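Local coordinates for probable spore coat polysaccharide biosynthesis protein E (Chromobacterium violaceum ATCC 12472, PDB 3G8R), which binds zinc and probably acts as a sialic acid synthase-like enzyme, here a NeuB-type barrel followed by a SAF domain, without the rest of the natural protein, at residues Gln35-Asp40 and Ala251-Leu256; Asp51-Ser56 and Lys68-Thr73; Cys96-Glu101 and Glu129-Ser134; Ala145-Ile150 and Arg189-Gly194; Asn313-Ser316 and Arg320-Ala323. All blocks are in the same frame, centred on the assembly; numbering follows the deposited sequence.

How the contacts relate
Contacts 1 to 4 belong to the NeuB-family barrel, whose eight parallel strands are ringed by helices; contact 5 lies in the SAF domain that follows it in the chain. Contact 1 joins the loop before strand 40-47 to helix 242-259 and spans 210 residues, within which contacts 2, 3 and 4 follow one another. Contacts 2 and 3, with centres about 19 Å apart, touch where Phe53 meets Phe99 and Asp100. Contact 4 lies about 21 Å from contact 3, centre to centre, between two outer helices. Contact 5 is about 82 Å from contact 2, centre to centre, yet both touch the second subunit, consistent with a dimer in which each SAF domain reaches the partner's barrel.

Contact 1: Gln35-Asp40 and Ala251-Leu256; sequences QGFDFD and AAARAL
Phe37 and Phe39 both point their side chains at helix 242-259; both rings bring an edge to Ala253, and only Phe39 goes on to Leu256. The methyl CB of Ala253 lies in the plane of the Phe37 ring, 3.7 Å from CE2 and 4.0 Å from CD2. With CG of Phe37 beside the backbone N (chi1 -60°), it is the CD2-CE2 side of the ring that comes to this methyl. Phe39 directs its edge at the backbone N of Ala253, which lies near the ring plane, 4.3 Å from CZ; this is packing without a hydrogen bond. Its CE1 meets Leu256 CD1 at 3.9 Å, the two side chains arriving from opposite directions and the methyl standing oblique to the ring. In the TIM barrel, the loop 35-40 runs into strand 40-47, the second of the eight, while helix 242-259 follows strand 221-225, the last, and the contact joins these two parts. Phe8 of strand 7-11 meets the Phe39 ring with planes at about 40°, and the same helix offers Leu249 and Ala250 to Phe37. Arg254 NH2 forms a salt bridge with Asp177 OD2 of the second subunit.

Contact 2: Asp51-Ser56 and Lys68-Thr73; sequences DTFIHS and KRFEET
Ile54 packs against Phe70 and Glu71 where two short helices, 50-53 and 67-72, come together in the excursion that follows strand 40-47 of the TIM barrel. Aliphatic packing carries most of the contact. The methyl CD1 of Ile54 lies 3.6 Å from Glu71 CG and 3.9 Å from Phe70 CB, touching the first carbon of one helical side chain and the second carbon of the next. The torsions place it there: CG1 stands beside the backbone N (chi1 -57°), and CD1 lies nearly anti to CA (chi2 -162°), which extends the branch toward the helix. Aromatic packing is looser, for Phe53 CE1 and Phe70 CE1 approach to 4.3 Å, each oblique to the other ring. Phe303 of the second subunit stacks on Phe53 and also meets Phe70, joining the two rings in an aromatic cluster across the dimer interface. The side chain of Phe70 lies about 10 Å from the bound zinc ion, near the metal site but outside the coordination shell. Polar bonds lie to the side of the packing. Glu71 runs extended past CG, and its OE2 accepts a hydrogen bond from Gly60 N. Just past Glu72, Thr73 OG1 donates to Arg69 O over 2.9 Å, the donor tilted 26° from the carbonyl plane.

Contact 3: Cys96-Glu101 and Glu129-Ser134; sequences CTPFDE and ERIARS
Glu101 and Arg130 meet through their aliphatic portions, Glu101 CB lying 3.6 Å from Arg130 CG. The arginine passes along the start of the glutamate: its CD is 4.1 Å from the same CB and 3.9 Å from Glu101 O. Beside this pair, Pro98 CG touches Ile131 CD1 at 4.3 Å, a lighter apolar contact made by the tip of the isoleucine. Both longer chains bend beyond the touching carbons, and their polar ends go to other partners. Arg130 turns at chi2 (-92°) and again at chi3 (59°), and its NH1 forms a salt bridge with Asp105 of helix 101-109. Glu101 bends at chi2 (-73°), and its OE2 forms a salt bridge with Arg280 NH1 of the second subunit. The contact therefore joins the C-terminal end of barrel strand 93-98 and the first residue of helix 101-109 to helix 125-132, two successive beta-alpha units of the TIM barrel. Ile115 of strand 114-117 touches both Pro98 and Ile131, while from helix 101-109 Ile107 packs on Pro98 and Val104 touches Arg130.

Contact 4: Ala145-Ile150 and Arg189-Gly194; sequences ARREDI and RQQYAG
Arg147 and Ile150, in the first turn of helix 147-158, face Gln191, the last residue of helix 184-191, and Tyr192 just after it across a wide backbone gap, with CA atoms of Arg147 and Gln191 9.3 Å apart. Side chains bridge it. Tyr192 is the first residue to leave helical geometry, and it sends its ring toward Ile150, the two side chains crossing at about a right angle. The hydroxyl end does the touching: OH is 3.4 Å from Ile150 CB and 3.6 Å from CG2, while the same methyl CG2 lies 4.0 Å from CZ, oblique to the ring. That methyl is set anti to the backbone N, with CG1 at chi1 -52°. Tyr192 OH hydrogen-bonds to Asp151 OD1 on helix 147-158, so a polar bond fixes the ring end that packs on Ile150. In the TIM barrel, these helices follow strands 138-141 and 164-168, and the contact joins neighbouring members of the outer helical layer. Nearer the surface, Arg147 and Gln191 also cross almost perpendicularly, with guanidinium and amide planes 72° apart. Gln191 OE1 lies 4.0 Å from both CG and CD of the arginine, a loose packing contact with its methylenes. Within the second segment, Gln191 CG stands 3.7 Å off the plane of the Tyr192 ring, over its border. Phe122 and Thr142 also pack against Ile150.

Contact 5: Asn313-Ser316 and Arg320-Ala323; sequences NEWS and RYTA
Tyr321 reaches back from strand 321-323 to Glu314 and Trp315, closing a short turn in the SAF domain, the small domain that follows the barrel and is related to antifreeze proteins. Its CB begins the reach, with CG beside the backbone N (chi1 -44°), which swings the ring toward the preceding loop. On the ring, CD2 comes to 4.5 Å from Trp315 CZ3, a loose apolar contact, neither atom lying squarely over the face or at the edge of the other ring. Further out, CE2 is 4.0 Å from Glu314 O, which lies at the ring edge and in its plane. At the tip, OH donates a hydrogen bond to that carbonyl oxygen over 3.2 Å, tying the strand side chain to the 3-10 segment. The C=O...donor angle is 146°, with the donor somewhat off the carbonyl plane, by 23°. Trp315 meets Phe301 of strand 299-302 edge-to-face, and Pro126 of the second subunit packs on it. Strand 321-323 pairs antiparallel with strand 338-340. Alongside, Arg320 is bent at both chi2 and chi3, folding over Ser316, whose OG has a weak hydrogen bond from Tyr318 N. Arg320 CG and NH1 lie 3.4 and 3.6 Å from Ser316 OG, both packing distances.

Contact 1: Gln35-Asp40 and Ala251-Leu256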
# COMPACT_ATOMS: atom_id res chain seq x y z
N GLN A 35 -8.30 22.52 -8.20
CA GLN A 35 -8.27 22.83 -9.63
C GLN A 35 -7.48 21.74 -10.33
O GLN A 35 -6.33 21.50 -9.99
CB GLN A 35 -7.68 24.23 -9.86
CG GLN A 35 -6.96 24.49 -11.20
CD GLN A 35 -7.78 25.27 -12.23
OE1 GLN A 35 -7.24 25.82 -13.19
NE2 GLN A 35 -9.10 25.32 -12.03
N GLY A 36 -8.13 21.04 -11.26
CA GLY A 36 -7.43 20.14 -12.16
C GLY A 36 -7.47 18.65 -11.85
O GLY A 36 -7.11 17.84 -12.72
N PHE A 37 -7.91 18.29 -10.64
CA PHE A 37 -8.01 16.87 -10.21
C PHE A 37 -9.35 16.29 -10.50
O PHE A 37 -10.39 16.97 -10.41
CB PHE A 37 -7.74 16.65 -8.72
CG PHE A 37 -6.40 17.10 -8.28
CD1 PHE A 37 -6.23 18.39 -7.74
CD2 PHE A 37 -5.29 16.28 -8.43
CE1 PHE A 37 -4.97 18.84 -7.35
CE2 PHE A 37 -4.00 16.72 -8.03
CZ PHE A 37 -3.84 17.99 -7.49
N ASP A 38 -9.33 15.01 -10.83
CA ASP A 38 -10.49 14.37 -11.37
C ASP A 38 -10.97 13.33 -10.38
O ASP A 38 -10.89 12.13 -10.61
CB ASP A 38 -10.16 13.76 -12.72
CG ASP A 38 -11.39 13.25 -13.42
OD1 ASP A 38 -11.23 12.43 -14.34
OD2 ASP A 38 -12.51 13.67 -13.05
N PHE A 39 -11.47 13.84 -9.27
CA PHE A 39 -11.97 13.03 -8.19
C PHE A 39 -13.34 13.55 -7.85
O PHE A 39 -13.78 14.56 -8.39
CB PHE A 39 -11.13 13.23 -6.94
CG PHE A 39 -9.66 13.05 -7.13
CD1 PHE A 39 -9.16 11.93 -7.79
CD2 PHE A 39 -8.77 13.97 -6.56
CE1 PHE A 39 -7.78 11.76 -7.93
CE2 PHE A 39 -7.40 13.80 -6.67
CZ PHE A 39 -6.89 12.71 -7.37
N ASP A 40 -13.98 12.89 -6.90
CA ASP A 40 -15.16 13.45 -6.26
C ASP A 40 -14.73 14.15 -5.01
O ASP A 40 -13.72 13.83 -4.42
CB ASP A 40 -16.15 12.36 -5.88
CG ASP A 40 -16.81 11.77 -7.07
OD1 ASP A 40 -16.74 12.43 -8.13
OD2 ASP A 40 -17.37 10.66 -6.94
N ALA A 251 -0.47 14.33 -4.20
CA ALA A 251 0.21 13.17 -3.72
C ALA A 251 -0.63 11.97 -4.11
O ALA A 251 -0.10 10.96 -4.58
CB ALA A 251 0.33 13.27 -2.25
N ALA A 252 -1.94 12.07 -3.92
CA ALA A 252 -2.79 10.95 -4.24
C ALA A 252 -2.70 10.76 -5.75
O ALA A 252 -2.48 9.64 -6.23
CB ALA A 252 -4.21 11.19 -3.74
N ALA A 253 -2.78 11.87 -6.49
CA ALA A 253 -2.67 11.88 -7.93
C ALA A 253 -1.47 11.10 -8.42
O ALA A 253 -1.57 10.24 -9.32
CB ALA A 253 -2.55 13.30 -8.40
N ARG A 254 -0.33 11.41 -7.81
CA ARG A 254 0.92 10.72 -8.09
C ARG A 254 0.86 9.22 -7.78
O ARG A 254 1.27 8.39 -8.59
CB ARG A 254 2.05 11.41 -7.33
CG ARG A 254 3.42 10.97 -7.73
CD ARG A 254 4.51 11.81 -7.07
NE ARG A 254 5.82 11.16 -7.20
CZ ARG A 254 6.50 11.07 -8.35
NH1 ARG A 254 6.04 11.60 -9.49
NH2 ARG A 254 7.66 10.43 -8.39
N ALA A 255 0.36 8.87 -6.61
CA ALA A 255 0.29 7.49 -6.16
C ALA A 255 -0.56 6.66 -7.10
O ALA A 255 -0.25 5.50 -7.34
CB ALA A 255 -0.31 7.44 -4.77
N LEU A 256 -1.61 7.26 -7.66
CA LEU A 256 -2.44 6.52 -8.57
C LEU A 256 -1.67 6.21 -9.83
O LEU A 256 -1.78 5.11 -10.38
CB LEU A 256 -3.71 7.29 -8.89
CG LEU A 256 -4.64 7.41 -7.68
CD1 LEU A 256 -5.57 8.55 -7.85
CD2 LEU A 256 -5.36 6.13 -7.35

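Contact 2: Asp51-Ser56 and Lys68-Thr73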
# COMPACT_ATOMS: atom_id res chain seq x y z
N ASP A 51 -28.28 23.39 22.42
CA ASP A 51 -29.32 23.45 23.49
C ASP A 51 -29.44 22.18 24.32
O ASP A 51 -29.36 22.24 25.55
CB ASP A 51 -30.70 23.76 22.88
CG ASP A 51 -30.90 25.25 22.56
OD1 ASP A 51 -30.15 26.12 23.11
OD2 ASP A 51 -31.83 25.55 21.76
N THR A 52 -29.65 21.05 23.63
CA THR A 52 -29.81 19.74 24.26
C THR A 52 -28.44 19.14 24.58
O THR A 52 -28.26 18.46 25.59
CB THR A 52 -30.58 18.75 23.32
OG1 THR A 52 -29.99 18.76 22.01
CG2 THR A 52 -32.05 19.11 23.20
N PHE A 53 -27.48 19.39 23.70
CA PHE A 53 -26.27 18.61 23.66
C PHE A 53 -25.34 18.90 24.80
O PHE A 53 -24.71 17.98 25.35
CB PHE A 53 -25.52 18.82 22.36
CG PHE A 53 -24.39 17.87 22.18
CD1 PHE A 53 -23.08 18.28 22.41
CD2 PHE A 53 -24.63 16.56 21.82
CE1 PHE A 53 -22.01 17.40 22.26
CE2 PHE A 53 -23.59 15.66 21.67
CZ PHE A 53 -22.27 16.08 21.88
N ILE A 54 -25.22 20.17 25.13
CA ILE A 54 -24.40 20.56 26.26
C ILE A 54 -25.32 20.64 27.45
O ILE A 54 -26.26 21.44 27.49
CB ILE A 54 -23.69 21.90 26.04
CG1 ILE A 54 -22.83 21.82 24.76
CG2 ILE A 54 -22.91 22.29 27.32
CD1 ILE A 54 -21.73 22.90 24.62
N HIS A 55 -25.06 19.78 28.41
CA HIS A 55 -25.95 19.67 29.53
C HIS A 55 -25.94 20.92 30.41
O HIS A 55 -24.89 21.54 30.62
CB HIS A 55 -25.62 18.44 30.34
CG HIS A 55 -26.65 18.12 31.36
ND1 HIS A 55 -26.49 18.44 32.69
CD2 HIS A 55 -27.88 17.57 31.24
CE1 HIS A 55 -27.56 18.06 33.36
NE2 HIS A 55 -28.42 17.53 32.50
N SER A 56 -27.11 21.26 30.94
CA SER A 56 -27.22 22.36 31.89
C SER A 56 -25.98 22.43 32.80
O SER A 56 -25.38 23.50 32.94
CB SER A 56 -28.47 22.22 32.74
OG SER A 56 -29.57 21.83 31.94
N LYS A 68 -16.21 24.59 25.96
CA LYS A 68 -16.03 26.01 25.65
C LYS A 68 -15.84 26.20 24.16
O LYS A 68 -16.41 27.13 23.55
CB LYS A 68 -14.83 26.58 26.41
CG LYS A 68 -14.67 28.07 26.32
CD LYS A 68 -13.49 28.56 27.13
CE LYS A 68 -12.75 29.69 26.38
NZ LYS A 68 -12.50 30.92 27.24
N ARG A 69 -15.03 25.32 23.57
CA ARG A 69 -14.80 25.38 22.13
C ARG A 69 -16.14 25.28 21.39
O ARG A 69 -16.40 26.08 20.47
CB ARG A 69 -13.75 24.34 21.71
CG ARG A 69 -13.81 23.90 20.26
CD ARG A 69 -13.04 24.80 19.24
NE ARG A 69 -12.76 24.01 18.03
CZ ARG A 69 -12.44 24.49 16.82
NH1 ARG A 69 -12.35 25.81 16.59
NH2 ARG A 69 -12.23 23.62 15.82
N PHE A 70 -17.01 24.36 21.83
CA PHE A 70 -18.30 24.18 21.22
C PHE A 70 -19.21 25.38 21.35
O PHE A 70 -19.85 25.80 20.39
CB PHE A 70 -19.02 22.96 21.79
CG PHE A 70 -18.46 21.65 21.32
CD1 PHE A 70 -18.69 20.49 22.04
CD2 PHE A 70 -17.68 21.56 20.17
CE1 PHE A 70 -18.18 19.27 21.61
CE2 PHE A 70 -17.15 20.33 19.75
CZ PHE A 70 -17.40 19.20 20.47
N GLU A 71 -19.28 25.93 22.56
CA GLU A 71 -20.15 27.08 22.81
C GLU A 71 -19.72 28.29 21.99
O GLU A 71 -20.56 28.95 21.39
CB GLU A 71 -20.25 27.42 24.30
CG GLU A 71 -21.00 26.36 25.14
CD GLU A 71 -21.13 26.72 26.63
OE1 GLU A 71 -22.24 26.52 27.19
OE2 GLU A 71 -20.14 27.20 27.25
N GLU A 72 -18.42 28.55 21.93
CA GLU A 72 -17.88 29.73 21.25
C GLU A 72 -18.09 29.78 19.74
O GLU A 72 -18.22 30.86 19.15
CB GLU A 72 -16.38 29.84 21.49
CG GLU A 72 -15.98 30.40 22.84
CD GLU A 72 -14.47 30.48 23.00
OE1 GLU A 72 -14.00 31.27 23.85
OE2 GLU A 72 -13.74 29.76 22.26
N THR A 73 -18.12 28.61 19.10
CA THR A 73 -18.19 28.54 17.65
C THR A 73 -19.58 28.20 17.14
O THR A 73 -19.77 27.94 15.95
CB THR A 73 -17.18 27.53 17.09
OG1 THR A 73 -17.33 26.30 17.78
CG2 THR A 73 -15.76 28.04 17.29

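Contact 3: Cys96-Glu101 and Glu129-Ser134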
# COMPACT_ATOMS: atom_id res chain seq x y z
N CYS A 96 -22.46 15.65 6.27
CA CYS A 96 -22.57 16.12 7.66
C CYS A 96 -22.57 15.04 8.77
O CYS A 96 -23.09 13.93 8.60
CB CYS A 96 -23.79 17.02 7.83
SG CYS A 96 -23.85 17.71 9.50
N THR A 97 -21.97 15.38 9.90
CA THR A 97 -21.93 14.52 11.07
C THR A 97 -22.85 15.05 12.16
O THR A 97 -22.55 16.08 12.81
CB THR A 97 -20.54 14.43 11.65
OG1 THR A 97 -19.63 14.13 10.61
CG2 THR A 97 -20.44 13.38 12.73
N PRO A 98 -23.97 14.35 12.39
CA PRO A 98 -24.88 14.67 13.46
C PRO A 98 -24.36 14.04 14.74
O PRO A 98 -23.73 12.99 14.70
CB PRO A 98 -26.12 13.91 13.05
CG PRO A 98 -25.55 12.64 12.50
CD PRO A 98 -24.29 13.06 11.77
N PHE A 99 -24.65 14.62 15.88
CA PHE A 99 -24.30 13.94 17.12
C PHE A 99 -25.54 13.69 17.94
O PHE A 99 -25.50 12.89 18.88
CB PHE A 99 -23.27 14.75 17.91
CG PHE A 99 -21.96 14.88 17.21
CD1 PHE A 99 -20.88 14.09 17.57
CD2 PHE A 99 -21.81 15.78 16.16
CE1 PHE A 99 -19.66 14.19 16.91
CE2 PHE A 99 -20.62 15.90 15.49
CZ PHE A 99 -19.53 15.09 15.86
N ASP A 100 -26.64 14.36 17.55
CA ASP A 100 -27.96 14.31 18.20
C ASP A 100 -28.92 13.63 17.27
O ASP A 100 -28.73 13.67 16.06
CB ASP A 100 -28.58 15.71 18.28
CG ASP A 100 -27.92 16.57 19.27
OD1 ASP A 100 -27.35 17.59 18.84
OD2 ASP A 100 -28.00 16.27 20.47
N GLU A 101 -30.02 13.11 17.82
CA GLU A 101 -31.11 12.69 16.96
C GLU A 101 -31.64 13.90 16.24
O GLU A 101 -31.78 13.89 15.03
CB GLU A 101 -32.21 11.96 17.73
CG GLU A 101 -32.04 11.93 19.24
CD GLU A 101 -30.94 10.98 19.68
OE1 GLU A 101 -31.04 9.77 19.41
OE2 GLU A 101 -29.98 11.49 20.29
N GLU A 129 -29.95 4.19 15.64
CA GLU A 129 -31.34 3.92 15.33
C GLU A 129 -31.91 5.09 14.54
O GLU A 129 -32.49 4.88 13.49
CB GLU A 129 -32.16 3.66 16.59
CG GLU A 129 -31.98 2.25 17.19
CD GLU A 129 -32.42 2.13 18.67
OE1 GLU A 129 -32.09 3.04 19.48
OE2 GLU A 129 -33.06 1.11 19.03
N ARG A 130 -31.69 6.33 15.01
CA ARG A 130 -32.21 7.50 14.30
C ARG A 130 -31.68 7.63 12.90
O ARG A 130 -32.42 8.09 12.02
CB ARG A 130 -31.99 8.83 15.02
CG ARG A 130 -33.32 9.60 15.21
CD ARG A 130 -33.76 10.62 14.13
NE ARG A 130 -33.93 10.09 12.77
CZ ARG A 130 -34.30 10.81 11.71
NH1 ARG A 130 -34.59 12.11 11.83
NH2 ARG A 130 -34.36 10.24 10.51
N ILE A 131 -30.42 7.22 12.70
CA ILE A 131 -29.78 7.33 11.39
C ILE A 131 -30.30 6.26 10.45
O ILE A 131 -30.53 6.50 9.27
CB ILE A 131 -28.25 7.23 11.52
CG1 ILE A 131 -27.69 8.47 12.22
CG2 ILE A 131 -27.62 7.02 10.18
CD1 ILE A 131 -26.20 8.43 12.60
N ALA A 132 -30.47 5.07 11.00
CA ALA A 132 -30.96 3.92 10.23
C ALA A 132 -32.31 4.21 9.61
O ALA A 132 -32.57 3.83 8.50
CB ALA A 132 -31.05 2.70 11.10
N ARG A 133 -33.18 4.90 10.34
CA ARG A 133 -34.47 5.23 9.78
C ARG A 133 -34.38 6.38 8.78
O ARG A 133 -35.38 6.97 8.43
CB ARG A 133 -35.53 5.41 10.88
CG ARG A 133 -35.58 6.72 11.61
CD ARG A 133 -36.90 6.82 12.44
NE ARG A 133 -36.80 6.09 13.71
CZ ARG A 133 -36.67 6.68 14.91
NH1 ARG A 133 -36.63 8.01 15.01
NH2 ARG A 133 -36.57 5.93 16.00
N SER A 134 -33.17 6.69 8.32
CA SER A 134 -32.97 7.73 7.32
C SER A 134 -32.77 7.02 6.00
O SER A 134 -32.77 5.80 5.99
CB SER A 134 -31.74 8.56 7.68
OG SER A 134 -31.81 9.84 7.11

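Contact 4: Ala145-Ile150 and Arg189-Gly194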
# COMPACT_ATOMS: atom_id res chain seq x y z
N ALA A 145 -12.78 1.33 17.92
CA ALA A 145 -13.99 0.51 17.97
C ALA A 145 -13.57 -0.92 18.10
O ALA A 145 -12.63 -1.36 17.42
CB ALA A 145 -14.80 0.67 16.70
N ARG A 146 -14.24 -1.68 18.96
CA ARG A 146 -14.04 -3.12 18.98
C ARG A 146 -14.52 -3.76 17.67
O ARG A 146 -15.45 -3.26 17.03
CB ARG A 146 -14.78 -3.75 20.15
CG ARG A 146 -14.42 -3.19 21.47
CD ARG A 146 -14.84 -4.14 22.56
NE ARG A 146 -16.27 -4.09 22.92
CZ ARG A 146 -17.09 -5.16 23.01
NH1 ARG A 146 -16.66 -6.42 22.77
NH2 ARG A 146 -18.37 -4.98 23.35
N ARG A 147 -13.86 -4.85 17.29
CA ARG A 147 -14.27 -5.69 16.16
C ARG A 147 -15.75 -6.11 16.29
O ARG A 147 -16.54 -5.91 15.37
CB ARG A 147 -13.37 -6.92 16.08
CG ARG A 147 -13.34 -7.58 14.72
CD ARG A 147 -12.49 -8.87 14.75
NE ARG A 147 -13.25 -10.09 15.07
CZ ARG A 147 -13.08 -10.83 16.17
NH1 ARG A 147 -13.81 -11.93 16.36
NH2 ARG A 147 -12.16 -10.48 17.07
N GLU A 148 -16.11 -6.67 17.45
CA GLU A 148 -17.48 -7.07 17.72
C GLU A 148 -18.50 -5.93 17.50
O GLU A 148 -19.61 -6.16 17.00
CB GLU A 148 -17.62 -7.71 19.12
CG GLU A 148 -16.53 -7.35 20.14
CD GLU A 148 -15.11 -7.91 19.81
OE1 GLU A 148 -14.97 -9.14 19.62
OE2 GLU A 148 -14.14 -7.10 19.73
N ASP A 149 -18.12 -4.70 17.84
CA ASP A 149 -18.99 -3.56 17.62
C ASP A 149 -19.12 -3.15 16.16
O ASP A 149 -20.20 -2.73 15.75
CB ASP A 149 -18.50 -2.34 18.39
CG ASP A 149 -18.74 -2.45 19.88
OD1 ASP A 149 -19.74 -3.13 20.27
OD2 ASP A 149 -17.93 -1.85 20.65
N ILE A 150 -18.03 -3.23 15.41
CA ILE A 150 -17.99 -2.75 14.03
C ILE A 150 -18.72 -3.77 13.23
O ILE A 150 -19.46 -3.45 12.31
CB ILE A 150 -16.56 -2.68 13.47
CG1 ILE A 150 -15.66 -1.90 14.40
CG2 ILE A 150 -16.55 -2.01 12.10
CD1 ILE A 150 -14.20 -1.83 13.96
N ARG A 189 -10.44 -3.70 5.20
CA ARG A 189 -10.81 -4.15 3.86
C ARG A 189 -11.02 -5.66 3.80
O ARG A 189 -11.97 -6.14 3.18
CB ARG A 189 -9.80 -3.69 2.82
CG ARG A 189 -9.86 -4.47 1.56
CD ARG A 189 -8.90 -3.92 0.52
NE ARG A 189 -9.50 -2.92 -0.39
CZ ARG A 189 -10.80 -2.61 -0.49
NH1 ARG A 189 -11.73 -3.22 0.26
NH2 ARG A 189 -11.16 -1.67 -1.37
N GLN A 190 -10.16 -6.40 4.47
CA GLN A 190 -10.23 -7.86 4.45
C GLN A 190 -11.38 -8.39 5.32
O GLN A 190 -12.00 -9.40 5.00
CB GLN A 190 -8.91 -8.46 4.91
CG GLN A 190 -7.78 -8.46 3.88
CD GLN A 190 -6.42 -8.91 4.49
OE1 GLN A 190 -6.17 -8.79 5.71
NE2 GLN A 190 -5.55 -9.42 3.64
N GLN A 191 -11.67 -7.72 6.42
CA GLN A 191 -12.74 -8.08 7.31
C GLN A 191 -14.14 -7.93 6.64
O GLN A 191 -15.05 -8.71 6.93
CB GLN A 191 -12.67 -7.15 8.51
CG GLN A 191 -12.78 -7.78 9.89
CD GLN A 191 -11.44 -7.85 10.62
OE1 GLN A 191 -11.13 -7.02 11.46
NE2 GLN A 191 -10.64 -8.86 10.26
N TYR A 192 -14.31 -6.93 5.77
CA TYR A 192 -15.66 -6.52 5.29
C TYR A 192 -15.76 -6.32 3.78
O TYR A 192 -15.43 -5.26 3.23
CB TYR A 192 -16.15 -5.26 6.04
CG TYR A 192 -16.09 -5.35 7.56
CD1 TYR A 192 -17.05 -6.05 8.28
CD2 TYR A 192 -15.09 -4.72 8.27
CE1 TYR A 192 -17.00 -6.14 9.64
CE2 TYR A 192 -15.05 -4.77 9.65
CZ TYR A 192 -16.00 -5.51 10.33
OH TYR A 192 -15.94 -5.57 11.72
N ALA A 193 -16.21 -7.34 3.08
CA ALA A 193 -16.19 -7.29 1.62
C ALA A 193 -17.50 -6.69 1.11
O ALA A 193 -18.55 -6.87 1.71
CB ALA A 193 -15.92 -8.67 1.02
N GLY A 194 -17.43 -5.94 0.02
CA GLY A 194 -18.60 -5.16 -0.42
C GLY A 194 -19.02 -4.06 0.57
O GLY A 194 -20.23 -3.82 0.76

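Contact 5: Asn313-Ser316 and Arg320-Ala323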
# COMPACT_ATOMS: atom_id res chain seq x y z
N ASN A 313 13.29 -20.80 -24.03
CA ASN A 313 11.96 -20.66 -23.45
C ASN A 313 10.87 -21.49 -24.13
O ASN A 313 9.72 -21.46 -23.71
CB ASN A 313 11.59 -19.20 -23.41
CG ASN A 313 12.55 -18.41 -22.56
OD1 ASN A 313 13.76 -18.36 -22.83
ND2 ASN A 313 12.02 -17.79 -21.50
N GLU A 314 11.24 -22.22 -25.18
CA GLU A 314 10.29 -23.01 -25.96
C GLU A 314 10.75 -24.46 -26.08
O GLU A 314 10.08 -25.27 -26.73
CB GLU A 314 10.07 -22.39 -27.34
CG GLU A 314 9.72 -20.91 -27.31
CD GLU A 314 9.92 -20.23 -28.67
OE1 GLU A 314 9.00 -20.35 -29.51
OE2 GLU A 314 10.99 -19.59 -28.91
N TRP A 315 11.89 -24.77 -25.46
CA TRP A 315 12.49 -26.09 -25.54
C TRP A 315 11.82 -26.97 -24.53
O TRP A 315 11.15 -26.44 -23.67
CB TRP A 315 13.98 -26.04 -25.28
CG TRP A 315 14.65 -27.33 -25.60
CD1 TRP A 315 15.24 -28.19 -24.71
CD2 TRP A 315 14.80 -27.92 -26.89
NE1 TRP A 315 15.75 -29.28 -25.36
CE2 TRP A 315 15.50 -29.14 -26.71
CE3 TRP A 315 14.40 -27.54 -28.19
CZ2 TRP A 315 15.81 -29.99 -27.77
CZ3 TRP A 315 14.70 -28.38 -29.24
CH2 TRP A 315 15.41 -29.59 -29.03
N SER A 316 11.98 -28.29 -24.63
CA SER A 316 11.21 -29.18 -23.79
C SER A 316 11.86 -30.43 -23.21
O SER A 316 11.33 -30.99 -22.25
CB SER A 316 9.89 -29.54 -24.48
OG SER A 316 9.50 -30.89 -24.22
N ARG A 320 9.90 -32.71 -29.33
CA ARG A 320 8.76 -31.91 -29.80
C ARG A 320 8.82 -31.53 -31.28
O ARG A 320 7.77 -31.36 -31.90
CB ARG A 320 8.61 -30.66 -28.97
CG ARG A 320 8.56 -30.89 -27.48
CD ARG A 320 7.17 -31.23 -26.99
NE ARG A 320 6.97 -32.68 -26.96
CZ ARG A 320 6.64 -33.39 -25.88
NH1 ARG A 320 6.45 -32.80 -24.70
NH2 ARG A 320 6.49 -34.72 -26.00
N TYR A 321 10.02 -31.39 -31.84
CA TYR A 321 10.18 -30.90 -33.21
C TYR A 321 11.09 -31.72 -34.10
O TYR A 321 12.15 -32.20 -33.68
CB TYR A 321 10.70 -29.46 -33.24
CG TYR A 321 10.05 -28.50 -32.26
CD1 TYR A 321 8.94 -27.71 -32.62
CD2 TYR A 321 10.59 -28.33 -30.98
CE1 TYR A 321 8.37 -26.80 -31.70
CE2 TYR A 321 10.04 -27.43 -30.06
CZ TYR A 321 8.94 -26.67 -30.42
OH TYR A 321 8.43 -25.80 -29.46
N THR A 322 10.67 -31.84 -35.36
CA THR A 322 11.54 -32.33 -36.42
C THR A 322 11.83 -31.18 -37.36
O THR A 322 11.01 -30.27 -37.51
CB THR A 322 10.88 -33.45 -37.23
OG1 THR A 322 9.55 -33.05 -37.58
CG2 THR A 322 10.85 -34.75 -36.44
N ALA A 323 13.00 -31.22 -37.98
CA ALA A 323 13.37 -30.26 -39.00
C ALA A 323 12.67 -30.55 -40.35
O ALA A 323 12.90 -31.60 -40.95
CB ALA A 323 14.89 -30.26 -39.17